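Local atomic coordinates of putative eukaryotic translation initiation factor eIF-4E (Leishmania major, PDB entry 5WB5), a protein that probably binds the methylated cap, including the cap 4 structure, at the 5' end of messenger RNA and so takes part in initiating translation. Residues 78-81 against 82-86; 53-56 against 57-61; 70-73 against 74-77. All blocks are in the same frame, centred on the assembly; numbering follows the deposited sequence.

Interaction 1: residues 78-81 against 82-86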
loop_
_atom_site.group_PDB
_atom_site.type_symbol
_atom_site.label_atom_id
_atom_site.label_comp_id
_atom_site.label_asym_id
_atom_site.label_seq_id
_atom_site.Cartn_x
_atom_site.Cartn_y
_atom_site.Cartn_z
ATOM N N HIS A 78 2.930 -4.453 1.642
ATOM C CA HIS A 78 2.748 -4.533 0.201
ATOM C C HIS A 78 1.259 -4.438 -0.084
ATOM O O HIS A 78 0.446 -4.952 0.684
ATOM C CB HIS A 78 3.306 -5.841 -0.379
ATOM C CG HIS A 78 4.672 -6.197 0.122
ATOM N ND1 HIS A 78 5.809 -6.031 -0.638
ATOM C CD2 HIS A 78 5.082 -6.718 1.304
ATOM C CE1 HIS A 78 6.862 -6.430 0.055
ATOM N NE2 HIS A 78 6.448 -6.851 1.236
ATOM N N PHE A 79 0.900 -3.789 -1.186
ATOM C CA PHE A 79 -0.503 -3.590 -1.546
ATOM C C PHE A 79 -0.574 -3.678 -3.064
ATOM O O PHE A 79 -0.200 -2.729 -3.756
ATOM C CB PHE A 79 -1.011 -2.250 -1.027
ATOM C CG PHE A 79 -2.493 -2.059 -1.168
ATOM C CD1 PHE A 79 -3.370 -2.692 -0.307
ATOM C CD2 PHE A 79 -3.005 -1.227 -2.151
ATOM C CE1 PHE A 79 -4.735 -2.512 -0.432
ATOM C CE2 PHE A 79 -4.365 -1.044 -2.280
ATOM C CZ PHE A 79 -5.232 -1.684 -1.418
ATOM N N PHE A 80 -1.030 -4.821 -3.578
ATOM C CA PHE A 80 -0.931 -5.108 -5.006
ATOM C C PHE A 80 -2.261 -5.600 -5.548
ATOM O O PHE A 80 -3.062 -6.192 -4.821
ATOM C CB PHE A 80 0.152 -6.156 -5.295
ATOM C CG PHE A 80 1.533 -5.582 -5.390
ATOM C CD1 PHE A 80 2.155 -5.056 -4.270
ATOM C CD2 PHE A 80 2.208 -5.561 -6.601
ATOM C CE1 PHE A 80 3.426 -4.519 -4.354
ATOM C CE2 PHE A 80 3.477 -5.027 -6.692
ATOM C CZ PHE A 80 4.089 -4.506 -5.565
ATOM N N GLN A 81 -2.488 -5.358 -6.840
ATOM C CA GLN A 81 -3.703 -5.854 -7.472
ATOM C C GLN A 81 -3.850 -7.349 -7.217
ATOM O O GLN A 81 -2.864 -8.086 -7.130
ATOM C CB GLN A 81 -3.685 -5.577 -8.978
ATOM C CG GLN A 81 -4.825 -6.248 -9.734
ATOM C CD GLN A 81 -4.963 -5.750 -11.159
ATOM O OE1 GLN A 81 -4.277 -4.815 -11.572
ATOM N NE2 GLN A 81 -5.860 -6.371 -11.918
ATOM N N GLU A 82 -5.096 -7.796 -7.085
ATOM C CA GLU A 82 -5.347 -9.207 -6.831
ATOM C C GLU A 82 -4.810 -10.050 -7.981
ATOM O O GLU A 82 -4.931 -9.683 -9.153
ATOM C CB GLU A 82 -6.842 -9.462 -6.644
ATOM C CG GLU A 82 -7.155 -10.839 -6.081
ATOM C CD GLU A 82 -8.624 -11.016 -5.755
ATOM O OE1 GLU A 82 -9.456 -10.301 -6.352
ATOM O OE2 GLU A 82 -8.946 -11.866 -4.899
ATOM N N GLY A 83 -4.211 -11.186 -7.639
ATOM C CA GLY A 83 -3.560 -12.012 -8.633
ATOM C C GLY A 83 -2.218 -11.493 -9.085
ATOM O O GLY A 83 -1.733 -11.897 -10.145
ATOM N N VAL A 84 -1.599 -10.603 -8.312
ATOM C CA VAL A 84 -0.308 -10.019 -8.656
ATOM C C VAL A 84 0.552 -10.048 -7.400
ATOM O O VAL A 84 0.257 -9.345 -6.427
ATOM C CB VAL A 84 -0.438 -8.584 -9.189
ATOM C CG1 VAL A 84 0.935 -7.982 -9.458
ATOM C CG2 VAL A 84 -1.285 -8.568 -10.452
ATOM N N LYS A 85 1.607 -10.857 -7.415
ATOM C CA LYS A 85 2.496 -10.932 -6.269
ATOM C C LYS A 85 3.446 -9.733 -6.255
ATOM O O LYS A 85 3.809 -9.208 -7.310
ATOM C CB LYS A 85 3.302 -12.225 -6.302
ATOM C CG LYS A 85 2.458 -13.494 -6.304
ATOM C CD LYS A 85 3.330 -14.744 -6.353
ATOM C CE LYS A 85 2.492 -16.015 -6.392
ATOM N NZ LYS A 85 3.334 -17.241 -6.495
ATOM N N PRO A 86 3.862 -9.280 -5.057
ATOM C CA PRO A 86 4.792 -8.134 -4.943
ATOM C C PRO A 86 6.245 -8.511 -5.221
ATOM O O PRO A 86 7.142 -8.213 -4.427
ATOM C CB PRO A 86 4.581 -7.683 -3.500
ATOM C CG PRO A 86 4.254 -8.919 -2.772
ATOM C CD PRO A 86 3.455 -9.772 -3.733
#
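Pro-86 covers one face of the Phe-80 ring with its CA, 3.7 Å from the ring centroid and 10° off the normal, a CH-pi contact. At the edge of the same ring Val-84 brings CG1 to 4.0 Å from Phe-80 CD2, and Trp-181 meets Phe-80 edge-to-face from elsewhere in the sheet. The arrangement illustrates how a type II beta turn, Gln-81 to Val-84, closes a strand end in the curved antiparallel sheet of the eIF4E fold, the chain then folding back along the side chains of strand 75-81. Gly-83 takes the positive phi that this turn type calls for at its third position. The CG of Phe-80 stands beside its backbone N (chi1 -83°), which swings the ring toward the returning chain. Separately, the backbone course alone sets Phe-80 CB 3.4 Å from Val-84 O. His-78 meets the same proline, ND1 to Pro-86 CB 3.5 Å, its side chain crossing that of Pro-86 at about a right angle, while its NE2 makes a weak hydrogen bond to Asp-32. The turn itself is held by one weak bond, Val-84 N to Gln-81 O at 3.1 Å, with an N-H...O angle of 122°.

Interaction 2: residues 53-56 against 57-61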
loop_
_atom_site.group_PDB
_atom_site.type_symbol
_atom_site.label_atom_id
_atom_site.label_comp_id
_atom_site.label_asym_id
_atom_site.label_seq_id
_atom_site.Cartn_x
_atom_site.Cartn_y
_atom_site.Cartn_z
ATOM N N HIS A 53 -12.316 -5.334 -1.975
ATOM C CA HIS A 53 -13.026 -5.132 -3.228
ATOM C C HIS A 53 -13.884 -3.875 -3.241
ATOM O O HIS A 53 -14.437 -3.540 -4.294
ATOM C CB HIS A 53 -13.929 -6.339 -3.534
ATOM C CG HIS A 53 -13.269 -7.664 -3.305
ATOM N ND1 HIS A 53 -13.076 -8.190 -2.047
ATOM C CD2 HIS A 53 -12.762 -8.570 -4.174
ATOM C CE1 HIS A 53 -12.476 -9.363 -2.149
ATOM N NE2 HIS A 53 -12.274 -9.617 -3.429
ATOM N N SER A 54 -14.017 -3.178 -2.113
ATOM C CA SER A 54 -14.858 -1.992 -2.024
ATOM C C SER A 54 -14.187 -0.951 -1.139
ATOM O O SER A 54 -13.274 -1.253 -0.366
ATOM C CB SER A 54 -16.243 -2.335 -1.466
ATOM O OG SER A 54 -16.143 -2.825 -0.138
ATOM N N VAL A 55 -14.667 0.291 -1.257
ATOM C CA VAL A 55 -14.140 1.383 -0.440
ATOM C C VAL A 55 -14.325 1.071 1.040
ATOM O O VAL A 55 -13.450 1.359 1.871
ATOM C CB VAL A 55 -14.821 2.711 -0.824
ATOM C CG1 VAL A 55 -14.229 3.867 -0.032
ATOM C CG2 VAL A 55 -14.692 2.977 -2.321
ATOM N N GLU A 56 -15.465 0.473 1.393
ATOM C CA GLU A 56 -15.728 0.130 2.786
ATOM C C GLU A 56 -14.735 -0.909 3.290
ATOM O O GLU A 56 -14.174 -0.768 4.385
ATOM C CB GLU A 56 -17.162 -0.378 2.943
ATOM C CG GLU A 56 -18.240 0.653 2.627
ATOM C CD GLU A 56 -18.523 0.784 1.139
ATOM O OE1 GLU A 56 -17.744 0.239 0.331
ATOM O OE2 GLU A 56 -19.528 1.431 0.775
ATOM N N GLU A 57 -14.522 -1.974 2.511
ATOM C CA GLU A 57 -13.515 -2.964 2.879
ATOM C C GLU A 57 -12.151 -2.312 3.040
ATOM O O GLU A 57 -11.401 -2.635 3.968
ATOM C CB GLU A 57 -13.449 -4.071 1.827
ATOM C CG GLU A 57 -14.634 -5.011 1.827
ATOM C CD GLU A 57 -14.369 -6.287 1.049
ATOM O OE1 GLU A 57 -13.571 -6.252 0.088
ATOM O OE2 GLU A 57 -14.954 -7.333 1.406
ATOM N N PHE A 58 -11.811 -1.395 2.132
ATOM C CA PHE A 58 -10.529 -0.706 2.209
ATOM C C PHE A 58 -10.386 0.032 3.533
ATOM O O PHE A 58 -9.351 -0.063 4.204
ATOM C CB PHE A 58 -10.397 0.256 1.030
ATOM C CG PHE A 58 -9.232 1.194 1.135
ATOM C CD1 PHE A 58 -7.951 0.767 0.839
ATOM C CD2 PHE A 58 -9.424 2.508 1.515
ATOM C CE1 PHE A 58 -6.883 1.636 0.925
ATOM C CE2 PHE A 58 -8.358 3.379 1.606
ATOM C CZ PHE A 58 -7.088 2.944 1.310
ATOM N N PHE A 59 -11.424 0.767 3.938
ATOM C CA PHE A 59 -11.319 1.534 5.174
ATOM C C PHE A 59 -11.339 0.638 6.407
ATOM O O PHE A 59 -10.737 0.989 7.428
ATOM C CB PHE A 59 -12.423 2.584 5.235
ATOM C CG PHE A 59 -12.113 3.812 4.429
ATOM C CD1 PHE A 59 -11.202 4.748 4.894
ATOM C CD2 PHE A 59 -12.706 4.018 3.198
ATOM C CE1 PHE A 59 -10.902 5.870 4.154
ATOM C CE2 PHE A 59 -12.410 5.138 2.452
ATOM C CZ PHE A 59 -11.506 6.068 2.932
ATOM N N VAL A 60 -11.985 -0.527 6.336
ATOM C CA VAL A 60 -11.893 -1.479 7.442
ATOM C C VAL A 60 -10.465 -2.004 7.562
ATOM O O VAL A 60 -9.883 -2.051 8.659
ATOM C CB VAL A 60 -12.904 -2.623 7.248
ATOM C CG1 VAL A 60 -12.723 -3.687 8.311
ATOM C CG2 VAL A 60 -14.325 -2.087 7.300
ATOM N N MET A 61 -9.888 -2.417 6.433
ATOM C CA MET A 61 -8.478 -2.783 6.397
ATOM C C MET A 61 -7.632 -1.710 7.070
ATOM O O MET A 61 -6.837 -2.000 7.971
ATOM C CB MET A 61 -8.040 -2.986 4.944
ATOM C CG MET A 61 -6.588 -3.396 4.759
ATOM S SD MET A 61 -6.042 -3.184 3.051
ATOM C CE MET A 61 -5.834 -1.408 2.990
#
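An N-cap opens helix 55-64, and here the cap is joined by a carboxylate of the first turn that reaches back to the residue before it, His-53. Ser-54 OG accepts from Glu-57 N at 3.2 Å in a nearly straight bond (168°). The serine torsion, chi1 63°, sets OG between its own backbone N and carbonyl carbon, facing the start of the helix. Glu-57 does not bond back to Ser-54 N, as it would in a capping box; its OE1 accepts twice from His-53 instead. His-53 N gives to Glu-57 OE1 at 2.6 Å, nearly along the C-O axis, and His-53 ND1 gives to the syn lone pair of the same OE1 at 2.9 Å. ND1 donates almost in its ring plane, although ring and carboxylate planes stand 53° apart. The ND1 bond holds the imidazole, while the bond from N ties the strand end to the same oxygen. Elsewhere on the helix, Val-55 and Phe-59 lie side by side and point the same way, Val-55 CG1 meeting the ring edge at Phe-59 CE2, 3.3 Å away. Apolar side chains of another protein chain pack on Val-55 and Phe-59. Phe-58 packs on Leu-142 and Val-146 of helix 133-147, whereas Met-61 reaches the sheet at Met-50 and Val-52 of strand 47-54.

Interaction 3: residues 70-73 against 74-77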
loop_
_atom_site.group_PDB
_atom_site.type_symbol
_atom_site.label_atom_id
_atom_site.label_comp_id
_atom_site.label_asym_id
_atom_site.label_seq_id
_atom_site.Cartn_x
_atom_site.Cartn_y
_atom_site.Cartn_z
ATOM N N ALA A 70 4.210 3.270 14.689
ATOM C CA ALA A 70 4.345 2.217 15.686
ATOM C C ALA A 70 4.808 0.894 15.098
ATOM O O ALA A 70 4.949 -0.082 15.841
ATOM C CB ALA A 70 3.011 2.013 16.413
ATOM N N LEU A 71 5.061 0.836 13.796
ATOM C CA LEU A 71 5.428 -0.411 13.151
ATOM C C LEU A 71 6.879 -0.769 13.464
ATOM O O LEU A 71 7.689 0.075 13.857
ATOM C CB LEU A 71 5.214 -0.306 11.641
ATOM C CG LEU A 71 5.280 -1.603 10.834
ATOM C CD1 LEU A 71 4.239 -2.598 11.321
ATOM C CD2 LEU A 71 5.084 -1.305 9.355
ATOM N N ARG A 72 7.203 -2.047 13.281
ATOM C CA ARG A 72 8.519 -2.549 13.637
ATOM C C ARG A 72 9.580 -2.013 12.679
ATOM O O ARG A 72 9.293 -1.620 11.545
ATOM C CB ARG A 72 8.520 -4.077 13.635
ATOM C CG ARG A 72 9.748 -4.691 14.266
ATOM C CD ARG A 72 9.620 -6.192 14.373
ATOM N NE ARG A 72 10.804 -6.785 14.984
ATOM C CZ ARG A 72 11.959 -6.975 14.352
ATOM N NH1 ARG A 72 12.097 -6.615 13.083
ATOM N NH2 ARG A 72 12.983 -7.522 14.995
ATOM N N THR A 73 10.831 -2.021 13.152
ATOM C CA THR A 73 11.913 -1.357 12.429
ATOM C C THR A 73 12.148 -1.984 11.060
ATOM O O THR A 73 12.442 -1.275 10.092
ATOM C CB THR A 73 13.198 -1.400 13.261
ATOM O OG1 THR A 73 12.960 -0.803 14.543
ATOM C CG2 THR A 73 14.323 -0.649 12.562
ATOM N N SER A 74 12.045 -3.306 10.960
ATOM C CA SER A 74 12.258 -4.023 9.701
ATOM C C SER A 74 10.941 -4.679 9.304
ATOM O O SER A 74 10.700 -5.849 9.608
ATOM C CB SER A 74 13.369 -5.045 9.837
ATOM O OG SER A 74 14.592 -4.417 10.173
ATOM N N SER A 75 10.087 -3.918 8.626
ATOM C CA SER A 75 8.787 -4.405 8.194
ATOM C C SER A 75 8.450 -3.800 6.839
ATOM O O SER A 75 8.966 -2.746 6.460
ATOM C CB SER A 75 7.693 -4.059 9.212
ATOM O OG SER A 75 7.927 -4.701 10.453
ATOM N N GLN A 76 7.580 -4.485 6.100
ATOM C CA GLN A 76 7.126 -3.964 4.816
ATOM C C GLN A 76 5.662 -4.308 4.593
ATOM O O GLN A 76 5.270 -5.477 4.704
ATOM C CB GLN A 76 7.958 -4.507 3.648
ATOM C CG GLN A 76 9.460 -4.352 3.814
ATOM C CD GLN A 76 10.250 -4.800 2.593
ATOM O OE1 GLN A 76 11.453 -4.557 2.505
ATOM N NE2 GLN A 76 9.582 -5.456 1.648
ATOM N N TYR A 77 4.876 -3.271 4.285
ATOM C CA TYR A 77 3.529 -3.409 3.746
ATOM C C TYR A 77 3.613 -3.477 2.228
ATOM O O TYR A 77 4.281 -2.649 1.601
ATOM C CB TYR A 77 2.640 -2.222 4.138
ATOM C CG TYR A 77 2.081 -2.220 5.546
ATOM C CD1 TYR A 77 1.506 -3.360 6.098
ATOM C CD2 TYR A 77 2.114 -1.066 6.319
ATOM C CE1 TYR A 77 0.991 -3.349 7.384
ATOM C CE2 TYR A 77 1.602 -1.045 7.604
ATOM C CZ TYR A 77 1.041 -2.188 8.131
ATOM O OH TYR A 77 0.531 -2.169 9.409
#
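The backbone runs extended through Leu-71 and Arg-72, takes helical angles at Thr-73 (phi -63°, psi -38°) and opens again into strand 75-81, so that residues 71 and 72 are folded back over the beginning of that strand. Such a corner can be held by van der Waals contact across its inner side, and Leu-71 supplies a large part of it here. Its CG lies anti to the backbone N (chi1 -168°), which carries the two methyls toward the strand. Leu-71 CD2 sits 3.8 Å from Ser-75 CB and 3.9 Å from Tyr-77 CE2, bridging two residues that point to the same side of the strand; the leucine and tyrosine side chains meet at a slant. Ser-75 OG also abuts Arg-72, 3.3 Å from its CB, while its hydrogen-bond partner is Tyr-31 OH, on the adjoining strand. Beyond CG the arginine extends straight to NE. The guanidinium then lies beside Ser-74, whose O faces its edge near the plane, with Arg-72 NH1 3.8 Å from Ser-74 CB. Outside the corner, Arg-72 NE has a weak, long ion pair with an acidic side chain of another protein chain. The phenol of Tyr-77 is held at its far end by a hydrogen bond from OH to Lys-66 O. The corner is thus the end of the loop after helix 55-64, where it enters strand 75-81, flanked by strands 22-32 and 164-171.

In the fold
Read from the N terminus, the three contacts lie in series, each a local closure: none nests within another and none crosses. Interaction 2 comes first, where edge strand 47-54 gives way to helix 55-64. The chain then passes through a loop to interaction 3, which turns it into strand 75-81, and interaction 1 closes the turn leaving the far end of that same strand, so the two lie 18 Å apart between centres. Interactions 1 and 2 are linked through space, because Met-61 CE of the helix packs 3.8 Å from Phe-79 CE1. Interactions 3 and 1 thus mark the entry and exit of strand 75-81, while helix 55-64 reaches that strand through Met-61.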